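Local coordinates for protein monosaccharide-transporting ATPase (Actinobacillus succinogenes, PDB 5DTE) that binds the sugar D-allose in its pocket and probably serves as the periplasmic receptor that hands it to an ABC transporter, at residues Ala160-Ile165 with Asn218-Ala223; Gly248-Pro253 with Ile268-Lys273; Glu257-Gly262 with Val301-Glu306. One frame throughout, in Å; residues are numbered along the deposited sequence.

Going from the N terminus, interaction 1 comes first: it closes a loop of two helices and the strand 188-195 by setting strand 219-222 beside strand 157-163 in a parallel sheet. It is complete before interaction 2 opens at Gly248, yet the two touch where Ala223 packs on Tyr249. Interactions 2 and 3 cross. Interaction 2, closing the stretch with helix 253-261, joins the loop after strand 245-247 to strand 267-269 at the allose site. Interaction 3, closing the longer one with helix 272-287 and strand 295-297, leans helix 253-261 on strand 301-303 and the residues after it. Strands 267-269 and 301-303 pair antiparallel, which couples these last two contacts.

Interaction 1 of 3, residues Ala160-Ile165 with Asn218-Ala223; sequences AILEGI and NGIFAA
Leu162 pushes its CD1 methyl into the dip formed on the neighbouring strand by Ile220 and Ala222. The methyl lies 3.9 Å from Ile220 CG2 and 4.2 Å from Ala222 CB. The small alanine gives the dip its low side and the branched isoleucine its high one. Leucine suits the place because its end is forked: CG lies beside the backbone N (chi1 -67°), and from there CD1 turns toward the neighbouring strand while CD2 points away from it. Ala160 lies on this same face, and its bare methyl allows helix 200-213 to come close; that helix and helix 225-237 roof the Leu162 side.

On the reverse face Ile161 and Phe221 run side by side, pointing the same way. Both branches of the isoleucine lean on one ring atom, with Ile161 CG1 3.9 Å from Phe221 CD2 and CG2 slightly farther off. Helix 169-182 covers this pair.

Beneath the side chains, strands 160-163 and 219-222 run parallel, 4.7 Å apart at the axes and twisted by 22°. Ala160 N bonds to Gly219 O and Ala160 O receives Phe221 N; Leu162 N then reaches Phe221 O at 2.7 Å, and Leu162 O receives Ala223 N at 3.0 Å. These are inner strands of the Rossmann-like sheet in one lobe of a periplasmic sugar-binding protein, reached from one another through helical crossovers.

Where Leu162 meets Ile220 and Ala222, and Ile161 meets Phe221, both faces are apolar, so between the paired strands the polar backbone groups are met by main-chain bonds. At the C-terminal ends side chains take over: Ser195 donates to Gly164 O, and Arg174, a sugar-binding residue, to Ala223 O.

Interaction 2 of 3, residues Gly248-Pro253 with Ile268-Lys273; sequences GYDGIP and IDQLPK. With ALL (beta-D-allopyranose), chain E.
The Tyr249 ring carries Ile268 on one face: Ile268 CB stands 4.0 Å from the ring centroid, displaced toward the rim, a CH-pi contact. At the ring's edge, in its plane, lies Asp250 OD1, and the Gln270 amide also comes to the edge, its plane turned 69° from the ring. The carboxylate of Asp250 and this amide lie side by side with planes 29° apart, both directed at the bound beta-D-allopyranose. Aspartate suits the sugar because its two oxygens can probably accept from neighbouring hydroxyls at once: OD1 takes the O3 hydroxyl of the allose at 2.6 Å, and OD2 is paired with O4, at a modelled distance too short to be relied on. With CG turned beside the backbone N (chi1 -80°), the carboxylate faces the pocket, where Arg174 also touches it and binds the sugar.

In this two-lobed periplasmic binding protein fold, residues 268-273 lead from the short strand 267-269 to helix 272-287, which packs against helix 39-54; such a link is consistent with an interlobe crossover beside the sugar cleft. A single backbone bridge fastens the pocket loop to it. Asp250 N donates to Ile268 O at 2.8 Å, and Gln270 N donates nearly straight to Asp250 O at 3.2 Å, approaching from above the carbonyl plane. Next to the bridge Gly251 CA comes to 4.1 Å from Asp269 CA; glycine suits because a CB here would run into the Asp269 carboxylate, and its positive phi is one glycine takes readily. Asp269 forms an Asx turn, its OD1 accepting Leu271 N at 3.2 Å, while its OD2 is bonded to Tyr311 OH.

Interaction 3 of 3, residues Glu257-Gly262 with Val301-Glu306; sequences EYVKQG and VVVDKE
Val259 presses both methyls onto the backbone of Val303 and Asp304. Its CG1 sits 3.6 Å from Val303 O and 3.7 Å from Asp304 C, and CG2 rests against the same carbonyl oxygen at 3.8 Å. Valine suits the spot: short and branched at CB, it rests two methyls against the same side of the carbonyl oxygen without holding the helix off. The side chains themselves meet less closely, Val259 CG1 and Val303 CG1 being 4.3 Å apart. This is the buried, compact half.

Toward solvent the contact thins to one long chain. Lys305 starts out alongside the helix, bends at chi2 (67°), and lays its CD and CE past Lys260 O before NZ bonds to that oxygen at 2.7 Å, tilted 26° from the carbonyl plane. The carbonyl belongs to the last turn of the helix, so the ammonium probably also gains from the partial negative charge at that end. Lysine fits here, its aliphatic part running along Lys260 O and its charge staying near water. Lys260 turns its own amine to the C-terminal carboxylate of Tyr311 in a salt bridge. Gly262, with positive phi, then takes the chain out of the helix.

Helix 253-261 is thereby held beside the two-stranded antiparallel sheet of 267-269 and 301-303, with Tyr258 touching helix 225-237 and Val302 and Asp304 reaching helix 138-152.

Interaction 1 of 3, residues Ala160-Ile165 with Asn218-Ala223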
loop_
_atom_site.group_PDB
_atom_site.type_symbol
_atom_site.label_atom_id
_atom_site.label_comp_id
_atom_site.label_asym_id
_atom_site.label_seq_id
_atom_site.Cartn_x
_atom_site.Cartn_y
_atom_site.Cartn_z
ATOM N N ALA A 160 18.004 5.563 6.995
ATOM C CA ALA A 160 17.873 4.122 6.788
ATOM C C ALA A 160 16.481 3.762 6.286
ATOM O O ALA A 160 15.493 4.159 6.885
ATOM C CB ALA A 160 18.170 3.385 8.054
ATOM N N ILE A 161 16.414 2.995 5.197
ATOM C CA ILE A 161 15.144 2.590 4.596
ATOM C C ILE A 161 14.642 1.206 5.037
ATOM O O ILE A 161 15.355 0.208 4.901
ATOM C CB ILE A 161 15.259 2.589 3.060
ATOM C CG1 ILE A 161 15.260 4.024 2.540
ATOM C CG2 ILE A 161 14.125 1.787 2.418
ATOM C CD1 ILE A 161 15.296 4.113 1.036
ATOM N N LEU A 162 13.417 1.139 5.556
ATOM C CA LEU A 162 12.786 -0.169 5.803
ATOM C C LEU A 162 11.825 -0.511 4.650
ATOM O O LEU A 162 10.943 0.279 4.308
ATOM C CB LEU A 162 12.032 -0.203 7.148
ATOM C CG LEU A 162 12.771 -0.122 8.493
ATOM C CD1 LEU A 162 11.828 0.370 9.574
ATOM C CD2 LEU A 162 13.425 -1.445 8.934
ATOM N N GLU A 163 11.994 -1.692 4.063
ATOM C CA GLU A 163 11.247 -2.059 2.861
ATOM C C GLU A 163 10.250 -3.182 3.109
ATOM O O GLU A 163 10.274 -3.845 4.151
ATOM C CB GLU A 163 12.207 -2.483 1.759
ATOM C CG GLU A 163 13.548 -1.808 1.862
ATOM C CD GLU A 163 14.612 -2.545 1.099
ATOM O OE1 GLU A 163 14.254 -3.370 0.229
ATOM O OE2 GLU A 163 15.805 -2.325 1.400
ATOM N N GLY A 164 9.376 -3.395 2.136
ATOM C CA GLY A 164 8.352 -4.408 2.260
ATOM C C GLY A 164 8.858 -5.754 1.787
ATOM O O GLY A 164 10.065 -5.921 1.580
ATOM N N ILE A 165 7.940 -6.710 1.640
ATOM C CA ILE A 165 8.265 -8.000 1.039
ATOM C C ILE A 165 8.949 -7.766 -0.297
ATOM O O ILE A 165 8.339 -7.197 -1.207
ATOM C CB ILE A 165 7.007 -8.885 0.811
ATOM C CG1 ILE A 165 6.331 -9.217 2.137
ATOM C CG2 ILE A 165 7.387 -10.155 0.130
ATOM C CD1 ILE A 165 5.094 -10.046 1.973
ATOM N N ASN A 218 19.617 9.375 11.985
ATOM C CA ASN A 218 18.731 10.391 12.560
ATOM C C ASN A 218 17.367 10.447 11.870
ATOM O O ASN A 218 16.531 11.288 12.209
ATOM C CB ASN A 218 19.391 11.790 12.516
ATOM C CG ASN A 218 19.530 12.365 11.084
ATOM O OD1 ASN A 218 19.540 11.641 10.087
ATOM N ND2 ASN A 218 19.655 13.685 10.999
ATOM N N GLY A 219 17.155 9.544 10.909
ATOM C CA GLY A 219 15.924 9.489 10.130
ATOM C C GLY A 219 15.614 8.115 9.540
ATOM O O GLY A 219 16.496 7.460 8.969
ATOM N N ILE A 220 14.362 7.672 9.672
ATOM C CA ILE A 220 13.960 6.360 9.156
ATOM C C ILE A 220 12.766 6.390 8.206
ATOM O O ILE A 220 11.638 6.720 8.585
ATOM C CB ILE A 220 13.612 5.380 10.283
ATOM C CG1 ILE A 220 14.823 5.142 11.187
ATOM C CG2 ILE A 220 13.144 4.075 9.682
ATOM C CD1 ILE A 220 14.512 4.313 12.370
ATOM N N PHE A 221 13.029 6.022 6.962
ATOM C CA PHE A 221 11.998 5.922 5.970
ATOM C C PHE A 221 11.491 4.505 5.981
ATOM O O PHE A 221 12.265 3.577 5.742
ATOM C CB PHE A 221 12.542 6.294 4.603
ATOM C CG PHE A 221 11.556 6.125 3.491
ATOM C CD1 PHE A 221 10.730 7.164 3.123
ATOM C CD2 PHE A 221 11.460 4.930 2.804
ATOM C CE1 PHE A 221 9.824 7.013 2.091
ATOM C CE2 PHE A 221 10.552 4.775 1.779
ATOM C CZ PHE A 221 9.738 5.815 1.420
ATOM N N ALA A 222 10.198 4.343 6.269
ATOM C CA ALA A 222 9.534 3.038 6.225
ATOM C C ALA A 222 8.416 2.977 5.154
ATOM O O ALA A 222 7.508 3.819 5.131
ATOM C CB ALA A 222 8.974 2.700 7.587
ATOM N N ALA A 223 8.474 1.963 4.295
ATOM C CA ALA A 223 7.572 1.844 3.139
ATOM C C ALA A 223 6.107 1.407 3.434
ATOM O O ALA A 223 5.296 1.388 2.484
ATOM C CB ALA A 223 8.202 0.883 2.102
#

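Interaction 2 of 3, residues Gly248-Pro253 with Ile268-Lys273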
loop_
_atom_site.group_PDB
_atom_site.type_symbol
_atom_site.label_atom_id
_atom_site.label_comp_id
_atom_site.label_asym_id
_atom_site.label_seq_id
_atom_site.Cartn_x
_atom_site.Cartn_y
_atom_site.Cartn_z
ATOM N N GLY A 248 6.192 7.017 7.618
ATOM C CA GLY A 248 5.489 5.805 7.245
ATOM C C GLY A 248 4.614 5.992 6.028
ATOM O O GLY A 248 4.684 7.016 5.350
ATOM N N TYR A 249 3.763 5.006 5.760
ATOM C CA TYR A 249 2.981 4.992 4.522
ATOM C C TYR A 249 1.736 4.134 4.658
ATOM O O TYR A 249 1.875 2.942 4.897
ATOM C CB TYR A 249 3.829 4.468 3.368
ATOM C CG TYR A 249 3.295 4.795 2.000
ATOM C CD1 TYR A 249 3.916 5.765 1.208
ATOM C CD2 TYR A 249 2.178 4.143 1.488
ATOM C CE1 TYR A 249 3.438 6.080 -0.056
ATOM C CE2 TYR A 249 1.685 4.455 0.213
ATOM C CZ TYR A 249 2.328 5.421 -0.552
ATOM O OH TYR A 249 1.858 5.733 -1.806
ATOM N N ASP A 250 0.564 4.776 4.532
ATOM C CA ASP A 250 -0.789 4.184 4.421
ATOM C C ASP A 250 -1.822 5.107 5.084
ATOM O O ASP A 250 -2.952 5.265 4.599
ATOM C CB ASP A 250 -0.910 2.782 5.048
ATOM C CG ASP A 250 -0.373 1.682 4.148
ATOM O OD1 ASP A 250 0.002 1.982 3.000
ATOM O OD2 ASP A 250 -0.306 0.524 4.599
ATOM N N GLY A 251 -1.434 5.688 6.215
ATOM C CA GLY A 251 -2.316 6.558 6.971
ATOM C C GLY A 251 -3.271 5.884 7.947
ATOM O O GLY A 251 -4.354 6.416 8.208
ATOM N N ILE A 252 -2.884 4.734 8.495
ATOM C CA ILE A 252 -3.752 4.017 9.441
ATOM C C ILE A 252 -3.950 4.902 10.680
ATOM O O ILE A 252 -3.137 5.794 10.939
ATOM C CB ILE A 252 -3.182 2.592 9.839
ATOM C CG1 ILE A 252 -1.850 2.673 10.586
ATOM C CG2 ILE A 252 -2.990 1.701 8.618
ATOM C CD1 ILE A 252 -1.221 1.320 10.796
ATOM N N PRO A 253 -5.055 4.703 11.410
ATOM C CA PRO A 253 -5.358 5.470 12.622
ATOM C C PRO A 253 -4.184 5.628 13.589
ATOM O O PRO A 253 -3.850 6.753 13.953
ATOM C CB PRO A 253 -6.484 4.661 13.282
ATOM C CG PRO A 253 -6.888 3.600 12.282
ATOM C CD PRO A 253 -6.215 3.909 10.987
ATOM N N ILE A 268 1.836 8.745 4.635
ATOM C CA ILE A 268 1.058 9.134 3.447
ATOM C C ILE A 268 -0.309 8.471 3.501
ATOM O O ILE A 268 -0.387 7.243 3.484
ATOM C CB ILE A 268 1.754 8.739 2.124
ATOM C CG1 ILE A 268 2.965 9.635 1.832
ATOM C CG2 ILE A 268 0.774 8.808 0.952
ATOM C CD1 ILE A 268 2.632 10.941 1.088
ATOM N N ASP A 269 -1.374 9.272 3.606
ATOM C CA ASP A 269 -2.719 8.721 3.558
ATOM C C ASP A 269 -3.015 8.361 2.118
ATOM O O ASP A 269 -3.083 9.216 1.231
ATOM C CB ASP A 269 -3.781 9.682 4.111
ATOM C CG ASP A 269 -5.165 9.008 4.266
ATOM O OD1 ASP A 269 -5.247 7.759 4.176
ATOM O OD2 ASP A 269 -6.170 9.723 4.495
ATOM N N GLN A 270 -3.184 7.067 1.915
ATOM C CA GLN A 270 -3.369 6.468 0.611
ATOM C C GLN A 270 -4.840 6.497 0.219
ATOM O O GLN A 270 -5.199 6.143 -0.903
ATOM C CB GLN A 270 -2.841 5.041 0.661
ATOM C CG GLN A 270 -2.706 4.384 -0.637
ATOM C CD GLN A 270 -2.177 3.006 -0.485
ATOM O OE1 GLN A 270 -1.877 2.584 0.624
ATOM N NE2 GLN A 270 -2.061 2.277 -1.593
ATOM N N LEU A 271 -5.680 6.917 1.169
ATOM C CA LEU A 271 -7.132 6.960 0.995
ATOM C C LEU A 271 -7.722 5.598 0.605
ATOM O O LEU A 271 -8.315 5.440 -0.474
ATOM C CB LEU A 271 -7.487 8.024 -0.042
ATOM C CG LEU A 271 -6.895 9.362 0.395
ATOM C CD1 LEU A 271 -7.153 10.413 -0.634
ATOM C CD2 LEU A 271 -7.510 9.762 1.712
ATOM N N PRO A 272 -7.582 4.612 1.504
ATOM C CA PRO A 272 -7.931 3.233 1.155
ATOM C C PRO A 272 -9.437 3.030 0.985
ATOM O O PRO A 272 -9.853 2.070 0.339
ATOM C CB PRO A 272 -7.396 2.433 2.341
ATOM C CG PRO A 272 -7.447 3.382 3.480
ATOM C CD PRO A 272 -7.211 4.748 2.923
ATOM N N LYS A 273 -10.243 3.918 1.559
ATOM C CA LYS A 273 -11.692 3.813 1.408
ATOM C C LYS A 273 -12.124 4.386 0.075
ATOM O O LYS A 273 -12.988 3.813 -0.576
ATOM C CB LYS A 273 -12.416 4.529 2.542
ATOM C CG LYS A 273 -11.891 4.175 3.920
ATOM C CD LYS A 273 -13.008 3.878 4.883
ATOM C CE LYS A 273 -12.479 3.565 6.267
ATOM N NZ LYS A 273 -13.602 3.310 7.216
HETATM C C1 ALL E . 0.680 -2.557 0.021
HETATM C C2 ALL E . -0.408 -1.552 0.346
HETATM C C3 ALL E . -0.374 -1.118 1.764
HETATM C C4 ALL E . -0.241 -2.267 2.713
HETATM C C5 ALL E . 1.006 -3.049 2.337
HETATM C C6 ALL E . 1.374 -4.111 3.321
HETATM O O1 ALL E . 0.491 -3.118 -1.219
HETATM O O2 ALL E . -0.191 -0.390 -0.484
HETATM O O3 ALL E . 0.782 -0.245 1.958
HETATM O O4 ALL E . -0.145 -1.785 4.062
HETATM O O5 ALL E . 0.752 -3.651 1.034
HETATM O O6 ALL E . 0.455 -5.178 3.221
#

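Interaction 3 of 3, residues Glu257-Gly262 with Val301-Glu306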
loop_
_atom_site.group_PDB
_atom_site.type_symbol
_atom_site.label_atom_id
_atom_site.label_comp_id
_atom_site.label_asym_id
_atom_site.label_seq_id
_atom_site.Cartn_x
_atom_site.Cartn_y
_atom_site.Cartn_z
ATOM N N GLU A 257 -2.196 8.945 14.791
ATOM C CA GLU A 257 -2.121 9.361 16.184
ATOM C C GLU A 257 -0.672 9.705 16.563
ATOM O O GLU A 257 -0.400 10.770 17.129
ATOM C CB GLU A 257 -2.680 8.259 17.088
ATOM C CG GLU A 257 -2.674 8.586 18.564
ATOM C CD GLU A 257 -3.133 7.405 19.403
ATOM O OE1 GLU A 257 -3.577 6.397 18.803
ATOM O OE2 GLU A 257 -3.043 7.477 20.652
ATOM N N TYR A 258 0.252 8.803 16.223
ATOM C CA TYR A 258 1.681 9.029 16.428
ATOM C C TYR A 258 2.137 10.341 15.786
ATOM O O TYR A 258 2.924 11.085 16.359
ATOM C CB TYR A 258 2.500 7.872 15.862
ATOM C CG TYR A 258 2.758 6.715 16.812
ATOM C CD1 TYR A 258 2.056 6.587 18.007
ATOM C CD2 TYR A 258 3.739 5.760 16.517
ATOM C CE1 TYR A 258 2.309 5.525 18.868
ATOM C CE2 TYR A 258 3.991 4.703 17.361
ATOM C CZ TYR A 258 3.276 4.589 18.535
ATOM O OH TYR A 258 3.536 3.539 19.380
ATOM N N VAL A 259 1.640 10.620 14.592
ATOM C CA VAL A 259 1.950 11.876 13.926
ATOM C C VAL A 259 1.470 13.057 14.754
ATOM O O VAL A 259 2.182 14.052 14.885
ATOM C CB VAL A 259 1.324 11.939 12.530
ATOM C CG1 VAL A 259 1.389 13.339 11.989
ATOM C CG2 VAL A 259 2.021 10.947 11.604
ATOM N N LYS A 260 0.273 12.934 15.327
ATOM C CA LYS A 260 -0.253 13.967 16.215
ATOM C C LYS A 260 0.659 14.188 17.413
ATOM O O LYS A 260 1.000 15.322 17.737
ATOM C CB LYS A 260 -1.651 13.611 16.710
ATOM C CG LYS A 260 -2.776 14.283 15.967
ATOM C CD LYS A 260 -4.071 13.588 16.262
ATOM C CE LYS A 260 -4.953 13.582 15.053
ATOM N NZ LYS A 260 -6.177 12.762 15.304
ATOM N N GLN A 261 1.055 13.097 18.064
ATOM C CA GLN A 261 1.860 13.180 19.277
ATOM C C GLN A 261 3.308 13.613 19.001
ATOM O O GLN A 261 4.031 14.021 19.918
ATOM C CB GLN A 261 1.861 11.840 20.010
ATOM C CG GLN A 261 0.496 11.185 20.176
ATOM C CD GLN A 261 0.610 9.764 20.734
ATOM O OE1 GLN A 261 -0.196 8.886 20.411
ATOM N NE2 GLN A 261 1.618 9.539 21.581
ATOM N N GLY A 262 3.724 13.530 17.740
ATOM C CA GLY A 262 5.090 13.855 17.361
ATOM C C GLY A 262 6.002 12.636 17.286
ATOM O O GLY A 262 7.159 12.747 16.877
ATOM N N VAL A 301 -2.488 12.092 0.549
ATOM C CA VAL A 301 -2.257 13.251 1.400
ATOM C C VAL A 301 -0.983 13.022 2.184
ATOM O O VAL A 301 -0.763 11.920 2.675
ATOM C CB VAL A 301 -3.413 13.504 2.403
ATOM C CG1 VAL A 301 -3.373 14.923 2.893
ATOM C CG2 VAL A 301 -4.761 13.204 1.777
ATOM N N VAL A 302 -0.147 14.056 2.291
ATOM C CA VAL A 302 1.008 14.053 3.201
ATOM C C VAL A 302 0.601 14.484 4.610
ATOM O O VAL A 302 0.297 15.651 4.834
ATOM C CB VAL A 302 2.123 14.986 2.718
ATOM C CG1 VAL A 302 3.262 14.954 3.695
ATOM C CG2 VAL A 302 2.609 14.564 1.350
ATOM N N VAL A 303 0.591 13.543 5.554
ATOM C CA VAL A 303 0.040 13.800 6.882
ATOM C C VAL A 303 1.114 14.061 7.941
ATOM O O VAL A 303 1.747 13.141 8.461
ATOM C CB VAL A 303 -0.838 12.639 7.350
ATOM C CG1 VAL A 303 -1.401 12.936 8.717
ATOM C CG2 VAL A 303 -1.942 12.435 6.394
ATOM N N ASP A 304 1.305 15.334 8.253
ATOM C CA ASP A 304 2.262 15.752 9.256
ATOM C C ASP A 304 1.512 16.606 10.260
ATOM O O ASP A 304 0.328 16.880 10.062
ATOM C CB ASP A 304 3.435 16.510 8.629
ATOM C CG ASP A 304 2.996 17.700 7.772
ATOM O OD1 ASP A 304 1.795 18.062 7.808
ATOM O OD2 ASP A 304 3.862 18.287 7.069
ATOM N N LYS A 305 2.198 17.043 11.313
ATOM C CA LYS A 305 1.534 17.592 12.497
ATOM C C LYS A 305 0.527 18.733 12.221
ATOM O O LYS A 305 -0.442 18.889 12.963
ATOM C CB LYS A 305 2.599 18.045 13.507
ATOM C CG LYS A 305 2.072 18.699 14.763
ATOM C CD LYS A 305 1.286 17.733 15.645
ATOM C CE LYS A 305 0.543 18.500 16.755
ATOM N NZ LYS A 305 -0.326 17.663 17.641
ATOM N N GLU A 306 0.706 19.514 11.158
ATOM C CA GLU A 306 -0.271 20.587 10.926
ATOM C C GLU A 306 -1.443 20.128 10.049
ATOM O O GLU A 306 -2.539 20.695 10.113
ATOM C CB GLU A 306 0.394 21.842 10.328
ATOM C CG GLU A 306 -0.075 23.144 11.034
ATOM C CD GLU A 306 0.910 24.309 10.940
ATOM O OE1 GLU A 306 1.576 24.456 9.892
ATOM O OE2 GLU A 306 1.018 25.085 11.919
#